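Local coordinates for protein NAD(P)H-hydrate epimerase (Saccharomyces cerevisiae, PDB 1JZT) that catalyses the epimerisation of the R and S forms of hydrated NADH and NADPH, a step in nicotinamide nucleotide repair that uses a potassium ion, at residues F141-K146 with S171-T176; E158-V163 with P188-A193; H60-A65 with V89-K94. All coordinates share one frame; numbering follows the deposited sequence.

Contact 1 (F141-K146 with S171-T176); sequences FGFSFK and SVDVPT
The carboxylate oxygen Asp173 OD2 is held by a water, which donates to it over 2.6 Å and also accepts from the N-H of Phe143, and weakly by Phe143 N itself, at 3.4 Å and bent to 141°. The same oxygen lies in the plane of the Phe143 ring at its edge, 3.4 Å from CD2, with ring and carboxylate planes 78° apart. The ring edge, where the partial positive charge of its hydrogens sits, suits a carboxylate. Phe143 holds CG between its backbone N and carbonyl carbon (chi1 76°), which turns the ring edge to the oxygen that its own N-H weakly reaches. Asp173 OD1 is held by a salt bridge from Lys202 and a hydrogen bond from Leu198 N. Farther along, Phe141 N donates to Thr176 OG1 in a nearly straight bond of 3.2 Å, and that hydroxyl also bonds Asp138, a double role that threonine can fill. Between these polar points Val174 CG2 fills the middle, 3.6 Å from Gly142 C. Gly142 opens a type I turn closed by Phe145 N. Gly142, Phe143 and Asp173 are predicted to bind NADPHX and Thr176, with Asp138, potassium, at the strand ends of a Rossmann-like fold.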
loop_
_atom_site.group_PDB
_atom_site.type_symbol
_atom_site.label_atom_id
_atom_site.label_comp_id
_atom_site.label_asym_id
_atom_site.label_seq_id
_atom_site.Cartn_x
_atom_site.Cartn_y
_atom_site.Cartn_z
ATOM N N PHE A 141 8.065 -1.664 0.064
ATOM C CA PHE A 141 8.610 -1.169 1.331
ATOM C C PHE A 141 7.839 0.016 1.888
ATOM O O PHE A 141 7.398 0.887 1.140
ATOM C CB PHE A 141 10.089 -0.781 1.179
ATOM C CG PHE A 141 11.005 -1.949 0.985
ATOM C CD1 PHE A 141 11.006 -3.004 1.893
ATOM C CD2 PHE A 141 11.855 -2.006 -0.113
ATOM C CE1 PHE A 141 11.843 -4.099 1.712
ATOM C CE2 PHE A 141 12.697 -3.098 -0.303
ATOM C CZ PHE A 141 12.688 -4.147 0.609
ATOM N N GLY A 142 7.698 0.037 3.212
ATOM C CA GLY A 142 6.984 1.104 3.886
ATOM C C GLY A 142 7.867 2.177 4.500
ATOM O O GLY A 142 9.051 2.282 4.180
ATOM N N PHE A 143 7.298 2.965 5.408
ATOM C CA PHE A 143 8.031 4.063 6.037
ATOM C C PHE A 143 9.326 3.675 6.755
ATOM O O PHE A 143 10.116 4.547 7.120
ATOM C CB PHE A 143 7.101 4.834 6.988
ATOM C CG PHE A 143 6.821 4.130 8.288
ATOM C CD1 PHE A 143 7.742 4.170 9.331
ATOM C CD2 PHE A 143 5.629 3.435 8.472
ATOM C CE1 PHE A 143 7.476 3.532 10.543
ATOM C CE2 PHE A 143 5.351 2.792 9.676
ATOM C CZ PHE A 143 6.277 2.840 10.716
ATOM N N SER A 144 9.541 2.376 6.946
ATOM C CA SER A 144 10.745 1.876 7.613
ATOM C C SER A 144 11.870 1.631 6.606
ATOM O O SER A 144 12.925 1.101 6.958
ATOM C CB SER A 144 10.439 0.566 8.335
ATOM O OG SER A 144 10.078 -0.430 7.392
ATOM N N PHE A 145 11.639 2.015 5.355
ATOM C CA PHE A 145 12.625 1.829 4.294
ATOM C C PHE A 145 13.893 2.638 4.526
ATOM O O PHE A 145 13.837 3.798 4.932
ATOM C CB PHE A 145 12.026 2.224 2.935
ATOM C CG PHE A 145 13.035 2.274 1.817
ATOM C CD1 PHE A 145 13.747 1.133 1.451
ATOM C CD2 PHE A 145 13.283 3.466 1.137
ATOM C CE1 PHE A 145 14.697 1.178 0.425
ATOM C CE2 PHE A 145 14.229 3.525 0.109
ATOM C CZ PHE A 145 14.937 2.378 -0.247
ATOM N N LYS A 146 15.036 2.019 4.256
ATOM C CA LYS A 146 16.327 2.682 4.404
ATOM C C LYS A 146 17.250 2.231 3.277
ATOM O O LYS A 146 17.569 1.048 3.163
ATOM C CB LYS A 146 16.954 2.343 5.759
ATOM C CG LYS A 146 16.179 2.874 6.957
ATOM N N SER A 171 0.615 3.231 -4.602
ATOM C CA SER A 171 1.616 2.991 -3.558
ATOM C C SER A 171 1.044 2.957 -2.154
ATOM O O SER A 171 0.307 3.858 -1.752
ATOM C CB SER A 171 2.726 4.052 -3.613
ATOM O OG SER A 171 3.563 3.865 -4.738
ATOM N N VAL A 172 1.409 1.917 -1.409
ATOM C CA VAL A 172 0.949 1.739 -0.041
ATOM C C VAL A 172 1.860 2.472 0.942
ATOM O O VAL A 172 3.059 2.186 1.041
ATOM C CB VAL A 172 0.908 0.243 0.346
ATOM C CG1 VAL A 172 0.329 0.089 1.743
ATOM C CG2 VAL A 172 0.070 -0.527 -0.665
ATOM N N ASP A 173 1.255 3.414 1.658
ATOM C CA ASP A 173 1.906 4.239 2.666
ATOM C C ASP A 173 2.861 5.286 2.086
ATOM O O ASP A 173 2.650 6.488 2.263
ATOM C CB ASP A 173 2.636 3.368 3.688
ATOM C CG ASP A 173 2.978 4.137 4.942
ATOM O OD1 ASP A 173 2.147 4.979 5.347
ATOM O OD2 ASP A 173 4.056 3.897 5.525
ATOM N N VAL A 174 3.911 4.821 1.417
ATOM C CA VAL A 174 4.899 5.685 0.777
ATOM C C VAL A 174 5.365 5.018 -0.516
ATOM O O VAL A 174 5.317 3.796 -0.646
ATOM C CB VAL A 174 6.146 5.935 1.684
ATOM C CG1 VAL A 174 5.766 6.780 2.880
ATOM C CG2 VAL A 174 6.747 4.608 2.138
ATOM N N PRO A 175 5.804 5.817 -1.505
ATOM C CA PRO A 175 6.276 5.252 -2.776
ATOM C C PRO A 175 7.577 4.500 -2.515
ATOM O O PRO A 175 8.523 5.068 -1.968
ATOM C CB PRO A 175 6.494 6.491 -3.650
ATOM C CG PRO A 175 5.527 7.499 -3.074
ATOM C CD PRO A 175 5.696 7.283 -1.590
ATOM N N THR A 176 7.627 3.227 -2.886
ATOM C CA THR A 176 8.829 2.433 -2.658
ATOM C C THR A 176 10.041 3.063 -3.348
ATOM O O THR A 176 9.970 3.451 -4.512
ATOM C CB THR A 176 8.620 0.990 -3.152
ATOM O OG1 THR A 176 7.582 0.373 -2.378
ATOM C CG2 THR A 176 9.900 0.181 -3.014
HETATM O O HOH W 1 4.549 1.445 6.146
#

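Contact 2 (E158-V163 with P188-A193); sequences EELCKV and PSINPA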
loop_
_atom_site.group_PDB
_atom_site.type_symbol
_atom_site.label_atom_id
_atom_site.label_comp_id
_atom_site.label_asym_id
_atom_site.label_seq_id
_atom_site.Cartn_x
_atom_site.Cartn_y
_atom_site.Cartn_z
ATOM N N GLU A 158 12.837 -0.999 -11.025
ATOM C CA GLU A 158 13.273 -0.574 -12.348
ATOM C C GLU A 158 12.231 -0.961 -13.391
ATOM O O GLU A 158 11.862 -0.145 -14.238
ATOM C CB GLU A 158 14.619 -1.214 -12.694
ATOM C CG GLU A 158 15.793 -0.590 -11.967
ATOM C CD GLU A 158 17.095 -1.334 -12.214
ATOM O OE1 GLU A 158 17.416 -1.610 -13.394
ATOM O OE2 GLU A 158 17.800 -1.636 -11.227
ATOM N N GLU A 159 11.758 -2.205 -13.324
ATOM C CA GLU A 159 10.753 -2.697 -14.265
ATOM C C GLU A 159 9.458 -1.903 -14.136
ATOM O O GLU A 159 8.817 -1.583 -15.135
ATOM C CB GLU A 159 10.458 -4.183 -14.024
ATOM C CG GLU A 159 11.629 -5.140 -14.255
ATOM C CD GLU A 159 12.161 -5.112 -15.682
ATOM O OE1 GLU A 159 11.378 -4.834 -16.616
ATOM O OE2 GLU A 159 13.366 -5.388 -15.871
ATOM N N LEU A 160 9.072 -1.592 -12.902
ATOM C CA LEU A 160 7.852 -0.824 -12.655
ATOM C C LEU A 160 7.955 0.583 -13.236
ATOM O O LEU A 160 7.009 1.081 -13.847
ATOM C CB LEU A 160 7.570 -0.730 -11.147
ATOM C CG LEU A 160 7.233 -2.050 -10.448
ATOM C CD1 LEU A 160 6.956 -1.807 -8.960
ATOM C CD2 LEU A 160 6.029 -2.676 -11.119
ATOM N N CYS A 161 9.103 1.228 -13.047
ATOM C CA CYS A 161 9.285 2.585 -13.558
ATOM C C CYS A 161 9.176 2.671 -15.074
ATOM O O CYS A 161 8.776 3.703 -15.612
ATOM C CB CYS A 161 10.635 3.150 -13.107
ATOM S SG CYS A 161 10.707 3.547 -11.348
ATOM N N LYS A 162 9.531 1.592 -15.763
ATOM C CA LYS A 162 9.462 1.573 -17.217
ATOM C C LYS A 162 8.029 1.621 -17.746
ATOM O O LYS A 162 7.789 2.128 -18.844
ATOM C CB LYS A 162 10.172 0.329 -17.755
ATOM C CG LYS A 162 11.637 0.272 -17.345
ATOM C CD LYS A 162 12.288 -1.057 -17.668
ATOM C CE LYS A 162 12.668 -1.157 -19.123
ATOM N NZ LYS A 162 13.521 -2.361 -19.363
ATOM N N VAL A 163 7.075 1.110 -16.973
ATOM C CA VAL A 163 5.681 1.101 -17.419
ATOM C C VAL A 163 4.730 1.924 -16.552
ATOM O O VAL A 163 3.518 1.899 -16.769
ATOM C CB VAL A 163 5.128 -0.343 -17.483
ATOM C CG1 VAL A 163 6.033 -1.213 -18.344
ATOM C CG2 VAL A 163 5.009 -0.914 -16.083
ATOM N N PRO A 188 15.878 5.532 -11.656
ATOM C CA PRO A 188 14.511 6.034 -11.831
ATOM C C PRO A 188 13.728 6.008 -10.522
ATOM O O PRO A 188 14.053 5.253 -9.605
ATOM C CB PRO A 188 13.931 5.097 -12.886
ATOM C CG PRO A 188 14.637 3.814 -12.606
ATOM C CD PRO A 188 16.065 4.271 -12.393
ATOM N N SER A 189 12.692 6.835 -10.453
ATOM C CA SER A 189 11.873 6.954 -9.259
ATOM C C SER A 189 10.402 6.631 -9.536
ATOM O O SER A 189 9.862 6.976 -10.590
ATOM C CB SER A 189 12.003 8.381 -8.719
ATOM O OG SER A 189 11.428 8.515 -7.438
ATOM N N ILE A 190 9.758 5.965 -8.584
ATOM C CA ILE A 190 8.347 5.618 -8.715
ATOM C C ILE A 190 7.506 6.894 -8.776
ATOM O O ILE A 190 7.717 7.828 -7.996
ATOM C CB ILE A 190 7.868 4.762 -7.507
ATOM C CG1 ILE A 190 8.554 3.393 -7.525
ATOM C CG2 ILE A 190 6.350 4.602 -7.531
ATOM C CD1 ILE A 190 8.157 2.519 -8.688
ATOM N N ASN A 191 6.571 6.930 -9.723
ATOM C CA ASN A 191 5.651 8.058 -9.914
ATOM C C ASN A 191 4.257 7.431 -9.845
ATOM O O ASN A 191 3.642 7.127 -10.869
ATOM C CB ASN A 191 5.868 8.708 -11.285
ATOM C CG ASN A 191 4.797 9.743 -11.630
ATOM O OD1 ASN A 191 4.745 10.244 -12.756
ATOM N ND2 ASN A 191 3.942 10.067 -10.665
ATOM N N PRO A 192 3.742 7.235 -8.626
ATOM C CA PRO A 192 2.424 6.628 -8.413
ATOM C C PRO A 192 1.217 7.442 -8.865
ATOM O O PRO A 192 1.185 8.663 -8.716
ATOM C CB PRO A 192 2.414 6.372 -6.912
ATOM C CG PRO A 192 3.167 7.557 -6.384
ATOM C CD PRO A 192 4.340 7.662 -7.348
ATOM N N ALA A 193 0.222 6.754 -9.419
ATOM C CA ALA A 193 -1.008 7.412 -9.850
ATOM C C ALA A 193 -1.830 7.671 -8.591
ATOM O O ALA A 193 -2.637 8.603 -8.531
ATOM C CB ALA A 193 -1.785 6.512 -10.816
#
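Pro188, which follows a cis peptide bond, sets its ring against the helix: its CB lies 3.8 Å from Cys161 CB, and CG is only a little farther from the same atom. A rigid, apolar ring suits this place at the margin of the contact, where solvent is near. Ser189 points its side chain away from the helix, where it packs on Trp178 and Pro184, and offers its backbone instead; Cys161 SG rests 3.6 Å from Ser189 C. The thiol gets there because SG stands anti to its own carbonyl carbon (chi1 -72°), and a small cysteine lets the chain run close by, the CA atoms of Cys161 and Ile190 being 5.8 Å apart. Ile190 comes next and is buried. The end of its side chain, CD1, reaches the helix, meeting Cys161 SG at 3.8 Å and Leu160 CB at 4.1 Å and so touching two successive helix residues. Its carbonyl oxygen accepts from the indole N-H of Trp178. Beyond Ile190 the chain leaves the helix: Pro192 packs on Ser171, and Ala193 pairs by backbone bonds with Ile169 and Thr214. This is the apolar packing of a helix against a loop leading into strand 194-198, beside the mostly parallel sheet of a Rossmann-like fold.

Contact 3 (H60-A65 with V89-K94); sequences HVFVIA and VVFYPK
Phe62 and Phe91 meet on one face of the sheet, and Phe62 can be followed outward. From CB the ring leaves with CG anti to the backbone N (chi1 -166°), leaning toward the neighbouring strand. CD1 passes 3.6 Å from Val89 O and also meets Val89 CG1; CE1 comes to Phe91 CB; CZ, at the tip, packs 3.4 Å from Phe91 CB, an oblique approach. The Tyr127 ring also meets it, its plane about 10° from that of Phe62. Phe91 stands beside Ile64, whose CG2 touches Phe91 CD2 at 3.8 Å, and Pro93 CD sits over the centre of one face of the Phe91 ring. Large rings suit this face, which helix 153-163 covers through Ile156 and Leu160. On the other face the branched, compact Val63 and Val90 meet CB to CG2 at 4.0 Å; Val90 also packs on Ala78 of helix 69-83. Four backbone hydrogen bonds join the parallel strands; the shortest, Phe91 N to Val63 O at 2.7 Å, is nearly straight at 169°. Where pairing ends, a water links Ala65 O to Lys94 N and O. Strand 60-65 thus bonds strand 88-91 on one edge and strand 133-139 on the other, while the side chains of the three bridged pairs are apolar, which suits a buried place.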
loop_
_atom_site.group_PDB
_atom_site.type_symbol
_atom_site.label_atom_id
_atom_site.label_comp_id
_atom_site.label_asym_id
_atom_site.label_seq_id
_atom_site.Cartn_x
_atom_site.Cartn_y
_atom_site.Cartn_z
ATOM N N HIS A 60 -6.339 -7.702 -14.407
ATOM C CA HIS A 60 -5.983 -8.003 -13.028
ATOM C C HIS A 60 -5.416 -6.811 -12.271
ATOM O O HIS A 60 -5.011 -5.813 -12.867
ATOM C CB HIS A 60 -4.947 -9.130 -12.998
ATOM C CG HIS A 60 -5.304 -10.308 -13.854
ATOM N ND1 HIS A 60 -5.082 -10.334 -15.214
ATOM C CD2 HIS A 60 -5.887 -11.490 -13.545
ATOM C CE1 HIS A 60 -5.512 -11.483 -15.707
ATOM N NE2 HIS A 60 -6.005 -12.203 -14.716
ATOM N N VAL A 61 -5.424 -6.913 -10.945
ATOM C CA VAL A 61 -4.832 -5.892 -10.096
ATOM C C VAL A 61 -3.566 -6.602 -9.613
ATOM O O VAL A 61 -3.644 -7.542 -8.813
ATOM C CB VAL A 61 -5.728 -5.529 -8.873
ATOM C CG1 VAL A 61 -4.954 -4.627 -7.917
ATOM C CG2 VAL A 61 -6.991 -4.797 -9.342
ATOM N N PHE A 62 -2.414 -6.174 -10.123
ATOM C CA PHE A 62 -1.138 -6.788 -9.770
ATOM C C PHE A 62 -0.574 -6.225 -8.471
ATOM O O PHE A 62 -0.103 -5.090 -8.426
ATOM C CB PHE A 62 -0.126 -6.597 -10.912
ATOM C CG PHE A 62 1.099 -7.477 -10.798
ATOM C CD1 PHE A 62 0.967 -8.853 -10.649
ATOM C CD2 PHE A 62 2.380 -6.933 -10.860
ATOM C CE1 PHE A 62 2.090 -9.680 -10.557
ATOM C CE2 PHE A 62 3.516 -7.754 -10.769
ATOM C CZ PHE A 62 3.366 -9.124 -10.620
ATOM N N VAL A 63 -0.624 -7.035 -7.417
ATOM C CA VAL A 63 -0.132 -6.638 -6.098
ATOM C C VAL A 63 1.260 -7.200 -5.817
ATOM O O VAL A 63 1.443 -8.417 -5.762
ATOM C CB VAL A 63 -1.090 -7.136 -4.988
ATOM C CG1 VAL A 63 -0.596 -6.693 -3.620
ATOM C CG2 VAL A 63 -2.499 -6.612 -5.247
ATOM N N ILE A 64 2.236 -6.314 -5.626
ATOM C CA ILE A 64 3.605 -6.740 -5.336
ATOM C C ILE A 64 3.876 -6.530 -3.848
ATOM O O ILE A 64 3.930 -5.399 -3.365
ATOM C CB ILE A 64 4.632 -5.946 -6.176
ATOM C CG1 ILE A 64 4.217 -5.985 -7.657
ATOM C CG2 ILE A 64 6.024 -6.556 -6.009
ATOM C CD1 ILE A 64 5.152 -5.214 -8.596
ATOM N N ALA A 65 4.055 -7.633 -3.128
ATOM C CA ALA A 65 4.277 -7.585 -1.686
ATOM C C ALA A 65 5.728 -7.720 -1.239
ATOM O O ALA A 65 6.419 -8.667 -1.621
ATOM C CB ALA A 65 3.420 -8.662 -1.008
ATOM N N VAL A 89 -3.858 -10.443 -8.335
ATOM C CA VAL A 89 -2.768 -11.395 -8.505
ATOM C C VAL A 89 -1.614 -10.852 -7.666
ATOM O O VAL A 89 -1.190 -9.705 -7.843
ATOM C CB VAL A 89 -2.305 -11.505 -9.978
ATOM C CG1 VAL A 89 -1.050 -12.367 -10.068
ATOM C CG2 VAL A 89 -3.405 -12.112 -10.828
ATOM N N VAL A 90 -1.113 -11.676 -6.753
ATOM C CA VAL A 90 -0.025 -11.270 -5.876
ATOM C C VAL A 90 1.338 -11.836 -6.258
ATOM O O VAL A 90 1.466 -13.028 -6.551
ATOM C CB VAL A 90 -0.305 -11.694 -4.411
ATOM C CG1 VAL A 90 0.903 -11.377 -3.536
ATOM C CG2 VAL A 90 -1.545 -10.981 -3.887
ATOM N N PHE A 91 2.342 -10.960 -6.247
ATOM C CA PHE A 91 3.734 -11.321 -6.516
ATOM C C PHE A 91 4.409 -11.131 -5.161
ATOM O O PHE A 91 4.518 -10.006 -4.653
ATOM C CB PHE A 91 4.347 -10.395 -7.576
ATOM C CG PHE A 91 5.803 -10.671 -7.865
ATOM C CD1 PHE A 91 6.298 -11.971 -7.861
ATOM C CD2 PHE A 91 6.673 -9.627 -8.168
ATOM C CE1 PHE A 91 7.641 -12.231 -8.156
ATOM C CE2 PHE A 91 8.021 -9.871 -8.466
ATOM C CZ PHE A 91 8.503 -11.177 -8.458
ATOM N N TYR A 92 4.824 -12.247 -4.567
ATOM C CA TYR A 92 5.444 -12.274 -3.238
ATOM C C TYR A 92 6.805 -12.958 -3.357
ATOM O O TYR A 92 6.954 -14.115 -2.978
ATOM C CB TYR A 92 4.528 -13.077 -2.299
ATOM C CG TYR A 92 4.714 -12.846 -0.814
ATOM C CD1 TYR A 92 5.441 -11.755 -0.333
ATOM C CD2 TYR A 92 4.093 -13.684 0.116
ATOM C CE1 TYR A 92 5.539 -11.505 1.037
ATOM C CE2 TYR A 92 4.179 -13.438 1.485
ATOM C CZ TYR A 92 4.900 -12.349 1.937
ATOM O OH TYR A 92 4.965 -12.083 3.286
ATOM N N PRO A 93 7.817 -12.239 -3.874
ATOM C CA PRO A 93 9.181 -12.750 -4.068
ATOM C C PRO A 93 9.951 -13.211 -2.828
ATOM O O PRO A 93 10.484 -14.325 -2.809
ATOM C CB PRO A 93 9.872 -11.596 -4.789
ATOM C CG PRO A 93 9.187 -10.400 -4.223
ATOM C CD PRO A 93 7.738 -10.819 -4.259
ATOM N N LYS A 94 10.018 -12.366 -1.803
ATOM C CA LYS A 94 10.746 -12.707 -0.580
ATOM C C LYS A 94 9.821 -12.792 0.631
ATOM O O LYS A 94 9.223 -11.799 1.043
ATOM C CB LYS A 94 11.840 -11.670 -0.308
ATOM C CD LYS A 94 13.664 -10.848 1.226
ATOM N NZ LYS A 94 13.601 -11.295 3.680
HETATM O O HOH W 2 8.617 -10.056 -0.961
#

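How the contacts relate
Contact 3 is the buried one, two neighbouring strands of the central sheet joined by backbone bonds, whereas contacts 1 and 2 are only partly buried and involve loops. Contact 1 gathers polar and charged groups where chains leave strands 133-139 and 169-172, consistent with its predicted binding role. Contact 2 is apolar and lies farther out: its centre is about 15 Å from the centre of the chain, that of contact 1 about 8 Å. The two touch where Ile190 CG1 meets Thr176 O at 3.3 Å. Helix 153-163 connects contacts 2 and 3: Leu160 CD2 packs on Ile64 CD1. Contacts 1 and 3 do not touch but reach the same sheet.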